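Local coordinates for protein ribulose bisphosphate carboxylase small chain (Galdieria sulphuraria, PDB 4F0H) that serves as the small subunit of Rubisco, the enzyme that adds carbon dioxide to ribulose bisphosphate, probably helping to assemble and stabilise the large subunits that carry catalysis, at residues D24-S28 with K29-I33; V58-P61 with A62-L65; Y131-E134 with D135-Y138. All blocks are in the same frame, centred on the assembly; numbering follows the deposited sequence.

Contact 1. Residues D24-S28 with K29-I33; sequences DYMIS and KKLAI
Y25 sends CG to the far side of CB from its backbone N (chi1 161°), and K29, whose chain turns back at chi2 and chi4, lays CG over one face of the phenol ring, with CE 3.8 Å from Y25 CE1. The two side chains meet at the C-terminal end of helix 16-28, which closes in a Schellman motif. K30, the first residue to leave the helix, takes positive phi (69°), the left-handed conformation that turns the chain toward strand 32-38. L31 N then donates to M26 O (3.0 Å) and K30 N to I27 O (2.9 Å), the paired bonds of the motif. One residue back, Y25 O accepts from two donors: K29 N at 2.9 Å, and the hydroxyl S28 OG at 2.6 Å, which lies in the carbonyl plane on a lone pair. The serine thus turns back on its own helix and adds a second donor to a carbonyl of the last turn. Y25 also packs against a basic side chain on a chain of another protein, and an alanine here would probably leave the K29 methylenes without their aromatic platform and take the ring away from that neighbour. Past the turn, the contact is apolar. L31 crosses M26 at about a right angle, its CD1 3.9 Å from M26 CB, which is the hydrophobic pairing that often accompanies a Schellman bond. Both residues also press on I96 of strand 93-101, so the helix end is seated on the sheet. The M26 chain bends at its thioether (chi3 61°), carrying the terminal methyl toward the start of strand 32-38, where M26 CE rests 3.6 Å from I33 CG1.

Contact 2. Residues V58-P61 with A62-L65; sequences VTDP and APVL
A62 meets D60 at the start of helix 61-74: its N donates to D60 OD1 at 3.3 Å, a weak but fairly straight bond, while its methyl CB sits 3.1 Å from D60 OD2. The aspartate can reach forward because its CG stands opposite the backbone N (chi1 164°), which turns the carboxylate toward the first helical turn. P63 follows with no N-H to offer. Its CD lies 3.1 Å from D60 O, and its ring crosses the D60 side chain at about a right angle. V64 points toward the loop, its CG2 3.9 Å from V58 CG1, so that two valine branches join the approach to the helix with its first turn. V58 in turn leans on I27 of helix 16-28. L65 completes the turn: its N donates to P61 O at 3.0 Å, a regular i to i+4 bond. The leucine also touches K20 of helix 16-28, and P61 packs on K20 and D24. An aspartate at the N-cap whose carboxylate takes up, here weakly, the N-H of the second residue after the cap, with a proline directly following the aspartate, is a familiar way to begin a helix.

Contact 3. Residues Y131-E134 with D135-Y138; sequences YKPE and DQRY
From P133 the backbone coils through a short 3-10 turn, closed by Q136 N donating to P133 O at 2.8 Å and followed by a weak i to i+3 bond from R137 N to E134 O. R137 sends its extended chain back across this turn, and its guanidinium grips a single carbonyl side-on: NE reaches K132 O at 2.9 Å and NH2 reaches K132 O at 3.2 Å, with the oxygen in the guanidinium plane. E134 comes over one face of that group, its CG 3.6 Å from R137 NH1. The carboxylate is too far for a salt bridge, but a water spans the gap, donating to E134 OE2 (2.8 Å) and accepting from R137 NH1. The Q136 amide lies against the proline ring, NE2 3.9 Å from P133 CD. K132 NZ also donates to a water at 2.6 Å that donates in turn to Y138 O. P133 packs on P107 of a second small subunit, and R137 NH2 bonds weakly to Y128 OH there. This chemistry implies a chain end held largely by polar bonds: the two-nitrogen grip is likely to hold the turn closed, while the lysine's charge, paired mainly with E129, meets the terminal carboxylate only through water, and N77 bonds Y138 OXT.

Overall arrangement
The three contacts follow one another along the chain without overlap. Contacts 1 and 2 are neighbours, their centres about 10 Å apart, and they join the end of helix 16-28 to the start of helix 61-74; they touch directly, I33 reaching V64 among other pairs. Both helices pack with the four-stranded antiparallel sheet of strands 49-50, 32-38, 79-86 and 93-101, the core of the small-subunit fold. Contact 3 lies apart, its centre about 34 Å from that of contact 1 and about 32 Å from that of contact 2. It follows hairpin 109-115/121-127 and adjoins another small subunit, so the C-terminal tail probably contributes to small-subunit association within the sixteen-chain assembly.

Contact 1. Residues D24-S28 with K29-I33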
loop_
_atom_site.group_PDB
_atom_site.type_symbol
_atom_site.label_atom_id
_atom_site.label_comp_id
_atom_site.label_asym_id
_atom_site.label_seq_id
_atom_site.Cartn_x
_atom_site.Cartn_y
_atom_site.Cartn_z
ATOM N N ASP B 24 6.827 35.989 -46.867
ATOM C CA ASP B 24 7.303 37.306 -46.432
ATOM C C ASP B 24 7.236 37.474 -44.888
ATOM O O ASP B 24 8.180 37.909 -44.236
ATOM C CB ASP B 24 6.480 38.387 -47.127
ATOM C CG ASP B 24 6.904 38.604 -48.598
ATOM O OD1 ASP B 24 6.068 39.016 -49.422
ATOM O OD2 ASP B 24 8.086 38.363 -48.946
ATOM N N TYR B 25 6.114 37.103 -44.286
ATOM C CA TYR B 25 5.990 37.294 -42.867
ATOM C C TYR B 25 7.057 36.416 -42.146
ATOM O O TYR B 25 7.817 36.873 -41.267
ATOM C CB TYR B 25 4.532 36.951 -42.436
ATOM C CG TYR B 25 4.393 36.671 -40.946
ATOM C CD1 TYR B 25 4.244 37.702 -40.018
ATOM C CD2 TYR B 25 4.395 35.328 -40.482
ATOM C CE1 TYR B 25 4.145 37.417 -38.629
ATOM C CE2 TYR B 25 4.296 35.022 -39.116
ATOM C CZ TYR B 25 4.184 36.070 -38.198
ATOM O OH TYR B 25 4.090 35.708 -36.859
ATOM N N MET B 26 7.095 35.141 -42.521
ATOM C CA MET B 26 8.079 34.221 -41.945
ATOM C C MET B 26 9.503 34.769 -42.019
ATOM O O MET B 26 10.286 34.652 -41.074
ATOM C CB MET B 26 7.982 32.832 -42.604
ATOM C CG MET B 26 6.527 32.346 -42.531
ATOM S SD MET B 26 6.313 30.736 -43.277
ATOM C CE MET B 26 7.377 29.790 -42.263
ATOM N N ILE B 27 9.823 35.364 -43.161
ATOM C CA ILE B 27 11.151 35.882 -43.412
ATOM C C ILE B 27 11.394 37.059 -42.506
ATOM O O ILE B 27 12.464 37.197 -41.940
ATOM C CB ILE B 27 11.327 36.283 -44.871
ATOM C CG1 ILE B 27 11.316 35.058 -45.816
ATOM C CG2 ILE B 27 12.653 37.050 -45.106
ATOM C CD1 ILE B 27 11.503 35.488 -47.265
ATOM N N SER B 28 10.387 37.910 -42.353
ATOM C CA SER B 28 10.555 39.088 -41.545
ATOM C C SER B 28 10.729 38.641 -40.103
ATOM O O SER B 28 11.362 39.328 -39.347
ATOM C CB SER B 28 9.342 39.982 -41.703
ATOM O OG SER B 28 8.311 39.428 -40.877
ATOM N N LYS B 29 10.239 37.447 -39.755
ATOM C CA LYS B 29 10.354 36.900 -38.398
ATOM C C LYS B 29 11.616 36.081 -38.221
ATOM O O LYS B 29 11.861 35.478 -37.176
ATOM C CB LYS B 29 9.192 35.945 -38.145
ATOM C CG LYS B 29 8.029 36.555 -37.398
ATOM C CD LYS B 29 7.933 38.007 -37.711
ATOM C CE LYS B 29 7.138 38.728 -36.597
ATOM N NZ LYS B 29 7.106 37.887 -35.324
ATOM N N LYS B 30 12.367 35.956 -39.283
ATOM C CA LYS B 30 13.623 35.279 -39.226
ATOM C C LYS B 30 13.444 33.777 -38.993
ATOM O O LYS B 30 14.298 33.168 -38.357
ATOM C CB LYS B 30 14.448 35.916 -38.102
ATOM C CG LYS B 30 14.679 37.423 -38.388
ATOM C CD LYS B 30 14.718 38.315 -37.129
ATOM C CE LYS B 30 15.949 37.956 -36.253
ATOM N NZ LYS B 30 16.517 39.083 -35.444
ATOM N N LEU B 31 12.358 33.188 -39.494
ATOM C CA LEU B 31 12.118 31.755 -39.280
ATOM C C LEU B 31 12.902 30.814 -40.232
ATOM O O LEU B 31 13.145 31.172 -41.382
ATOM C CB LEU B 31 10.636 31.491 -39.476
ATOM C CG LEU B 31 9.699 32.356 -38.668
ATOM C CD1 LEU B 31 8.261 31.781 -38.850
ATOM C CD2 LEU B 31 10.076 32.375 -37.142
ATOM N N ALA B 32 13.306 29.613 -39.789
ATOM C CA ALA B 32 13.639 28.532 -40.726
ATOM C C ALA B 32 12.324 28.026 -41.370
ATOM O O ALA B 32 11.264 27.997 -40.720
ATOM C CB ALA B 32 14.329 27.378 -39.952
ATOM N N ILE B 33 12.325 27.682 -42.658
ATOM C CA ILE B 33 11.072 27.321 -43.310
ATOM C C ILE B 33 11.128 25.894 -43.816
ATOM O O ILE B 33 12.039 25.568 -44.588
ATOM C CB ILE B 33 10.770 28.321 -44.462
ATOM C CG1 ILE B 33 10.611 29.719 -43.898
ATOM C CG2 ILE B 33 9.614 27.832 -45.376
ATOM C CD1 ILE B 33 10.763 30.780 -44.888
#

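Contact 2. Residues V58-P61 with A62-L65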
loop_
_atom_site.group_PDB
_atom_site.type_symbol
_atom_site.label_atom_id
_atom_site.label_comp_id
_atom_site.label_asym_id
_atom_site.label_seq_id
_atom_site.Cartn_x
_atom_site.Cartn_y
_atom_site.Cartn_z
ATOM N N VAL B 58 16.557 32.591 -45.654
ATOM C CA VAL B 58 15.891 32.900 -46.930
ATOM C C VAL B 58 15.668 34.409 -47.010
ATOM O O VAL B 58 15.419 35.029 -45.995
ATOM C CB VAL B 58 14.531 32.157 -46.980
ATOM C CG1 VAL B 58 13.614 32.732 -48.035
ATOM C CG2 VAL B 58 14.775 30.651 -47.198
ATOM N N THR B 59 15.782 35.023 -48.183
ATOM C CA THR B 59 15.645 36.484 -48.232
ATOM C C THR B 59 14.655 36.878 -49.300
ATOM O O THR B 59 14.368 38.009 -49.463
ATOM C CB THR B 59 17.001 37.192 -48.546
ATOM O OG1 THR B 59 17.520 36.683 -49.775
ATOM C CG2 THR B 59 18.012 36.913 -47.505
ATOM N N ASP B 60 14.135 35.899 -50.021
ATOM C CA ASP B 60 13.214 36.133 -51.105
ATOM C C ASP B 60 12.224 34.955 -51.139
ATOM O O ASP B 60 12.630 33.793 -51.106
ATOM C CB ASP B 60 14.053 36.194 -52.379
ATOM C CG ASP B 60 13.236 36.040 -53.650
ATOM O OD1 ASP B 60 12.078 36.486 -53.727
ATOM O OD2 ASP B 60 13.799 35.482 -54.606
ATOM N N PRO B 61 10.927 35.229 -51.263
ATOM C CA PRO B 61 10.013 34.095 -51.230
ATOM C C PRO B 61 10.149 33.072 -52.377
ATOM O O PRO B 61 9.616 31.971 -52.249
ATOM C CB PRO B 61 8.613 34.760 -51.252
ATOM C CG PRO B 61 8.841 36.204 -50.983
ATOM C CD PRO B 61 10.225 36.494 -51.510
ATOM N N ALA B 62 10.851 33.429 -53.462
ATOM C CA ALA B 62 10.912 32.624 -54.724
ATOM C C ALA B 62 11.349 31.154 -54.579
ATOM O O ALA B 62 10.668 30.242 -55.075
ATOM C CB ALA B 62 11.820 33.319 -55.745
ATOM N N PRO B 63 12.511 30.928 -53.940
ATOM C CA PRO B 63 13.030 29.588 -53.753
ATOM C C PRO B 63 12.058 28.737 -52.919
ATOM O O PRO B 63 11.882 27.538 -53.182
ATOM C CB PRO B 63 14.336 29.818 -52.992
ATOM C CG PRO B 63 14.768 31.182 -53.409
ATOM C CD PRO B 63 13.485 31.962 -53.518
ATOM N N VAL B 64 11.409 29.365 -51.962
ATOM C CA VAL B 64 10.450 28.671 -51.151
ATOM C C VAL B 64 9.231 28.252 -52.015
ATOM O O VAL B 64 8.840 27.086 -51.996
ATOM C CB VAL B 64 10.011 29.567 -50.019
ATOM C CG1 VAL B 64 8.928 28.879 -49.159
ATOM C CG2 VAL B 64 11.208 29.953 -49.202
ATOM N N LEU B 65 8.652 29.197 -52.767
ATOM C CA LEU B 65 7.535 28.868 -53.630
ATOM C C LEU B 65 7.892 27.822 -54.660
ATOM O O LEU B 65 7.050 27.018 -55.057
ATOM C CB LEU B 65 6.982 30.110 -54.322
ATOM C CG LEU B 65 6.173 31.028 -53.415
ATOM C CD1 LEU B 65 6.008 32.397 -54.068
ATOM C CD2 LEU B 65 4.830 30.427 -53.186
#

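Contact 3. Residues Y131-E134 with D135-Y138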
loop_
_atom_site.group_PDB
_atom_site.type_symbol
_atom_site.label_atom_id
_atom_site.label_comp_id
_atom_site.label_asym_id
_atom_site.label_seq_id
_atom_site.Cartn_x
_atom_site.Cartn_y
_atom_site.Cartn_z
ATOM N N TYR B 131 -6.436 2.601 -43.911
ATOM C CA TYR B 131 -6.676 1.206 -44.101
ATOM C C TYR B 131 -6.078 0.726 -45.424
ATOM O O TYR B 131 -6.106 -0.479 -45.693
ATOM C CB TYR B 131 -8.160 0.847 -44.054
ATOM C CG TYR B 131 -8.784 1.004 -42.693
ATOM C CD1 TYR B 131 -8.523 0.090 -41.683
ATOM C CD2 TYR B 131 -9.660 2.047 -42.432
ATOM C CE1 TYR B 131 -9.137 0.186 -40.460
ATOM C CE2 TYR B 131 -10.266 2.160 -41.207
ATOM C CZ TYR B 131 -9.985 1.243 -40.227
ATOM O OH TYR B 131 -10.595 1.351 -39.033
ATOM N N LYS B 132 -5.500 1.632 -46.225
ATOM C CA LYS B 132 -4.817 1.246 -47.511
ATOM C C LYS B 132 -3.330 1.448 -47.385
ATOM O O LYS B 132 -2.937 2.285 -46.598
ATOM C CB LYS B 132 -5.261 2.137 -48.634
ATOM C CG LYS B 132 -6.774 2.171 -48.831
ATOM C CD LYS B 132 -7.037 3.062 -50.014
ATOM C CE LYS B 132 -8.507 3.301 -50.271
ATOM N NZ LYS B 132 -8.484 4.666 -50.865
ATOM N N PRO B 133 -2.484 0.694 -48.148
ATOM C CA PRO B 133 -1.033 0.992 -48.160
ATOM C C PRO B 133 -0.761 2.437 -48.653
ATOM O O PRO B 133 -1.521 2.982 -49.463
ATOM C CB PRO B 133 -0.488 -0.025 -49.171
ATOM C CG PRO B 133 -1.492 -1.190 -49.003
ATOM C CD PRO B 133 -2.788 -0.487 -48.970
ATOM N N GLU B 134 0.304 3.053 -48.162
ATOM C CA GLU B 134 0.725 4.409 -48.594
ATOM C C GLU B 134 0.603 4.684 -50.077
ATOM O O GLU B 134 0.172 5.778 -50.500
ATOM C CB GLU B 134 2.182 4.640 -48.165
ATOM C CG GLU B 134 2.230 5.589 -47.031
ATOM C CD GLU B 134 3.605 5.719 -46.387
ATOM O OE1 GLU B 134 4.568 6.133 -47.066
ATOM O OE2 GLU B 134 3.705 5.436 -45.178
ATOM N N ASP B 135 1.027 3.732 -50.903
ATOM C CA ASP B 135 1.156 4.040 -52.303
ATOM C C ASP B 135 -0.210 3.952 -52.926
ATOM O O ASP B 135 -0.356 4.268 -54.092
ATOM C CB ASP B 135 2.116 3.061 -53.003
ATOM C CG ASP B 135 1.538 1.651 -53.045
ATOM O OD1 ASP B 135 1.116 1.126 -51.985
ATOM O OD2 ASP B 135 1.443 1.091 -54.155
ATOM N N GLN B 136 -1.228 3.540 -52.164
ATOM C CA GLN B 136 -2.599 3.566 -52.689
ATOM C C GLN B 136 -3.571 4.564 -52.094
ATOM O O GLN B 136 -4.773 4.483 -52.376
ATOM C CB GLN B 136 -3.245 2.218 -52.566
ATOM C CG GLN B 136 -2.796 1.243 -53.596
ATOM C CD GLN B 136 -2.842 -0.184 -53.064
ATOM O OE1 GLN B 136 -1.802 -0.872 -52.976
ATOM N NE2 GLN B 136 -4.039 -0.626 -52.651
ATOM N N ARG B 137 -3.130 5.491 -51.259
ATOM C CA ARG B 137 -4.147 6.391 -50.685
ATOM C C ARG B 137 -4.491 7.527 -51.612
ATOM O O ARG B 137 -3.640 7.931 -52.422
ATOM C CB ARG B 137 -3.699 6.922 -49.308
ATOM C CG ARG B 137 -3.231 5.795 -48.468
ATOM C CD ARG B 137 -2.562 6.267 -47.186
ATOM N NE ARG B 137 -2.179 5.112 -46.388
ATOM C CZ ARG B 137 -1.318 5.180 -45.382
ATOM N NH1 ARG B 137 -0.703 6.344 -45.103
ATOM N NH2 ARG B 137 -1.005 4.062 -44.710
ATOM N N TYR B 138 -5.711 8.043 -51.431
ATOM C CA TYR B 138 -6.205 9.261 -52.048
ATOM C C TYR B 138 -6.032 9.238 -53.526
ATOM O O TYR B 138 -6.431 8.189 -54.028
ATOM C CB TYR B 138 -5.503 10.495 -51.495
ATOM C CG TYR B 138 -5.697 10.742 -50.027
ATOM C CD1 TYR B 138 -6.919 11.252 -49.527
ATOM C CD2 TYR B 138 -4.665 10.511 -49.149
ATOM C CE1 TYR B 138 -7.085 11.503 -48.212
ATOM C CE2 TYR B 138 -4.812 10.734 -47.809
ATOM C CZ TYR B 138 -6.034 11.231 -47.333
ATOM O OH TYR B 138 -6.184 11.475 -46.011
ATOM O OXT TYR B 138 -5.508 10.215 -54.173
HETATM O O HOH W 1 -7.926 6.196 -52.851
HETATM O O HOH W 2 1.677 6.350 -43.517
#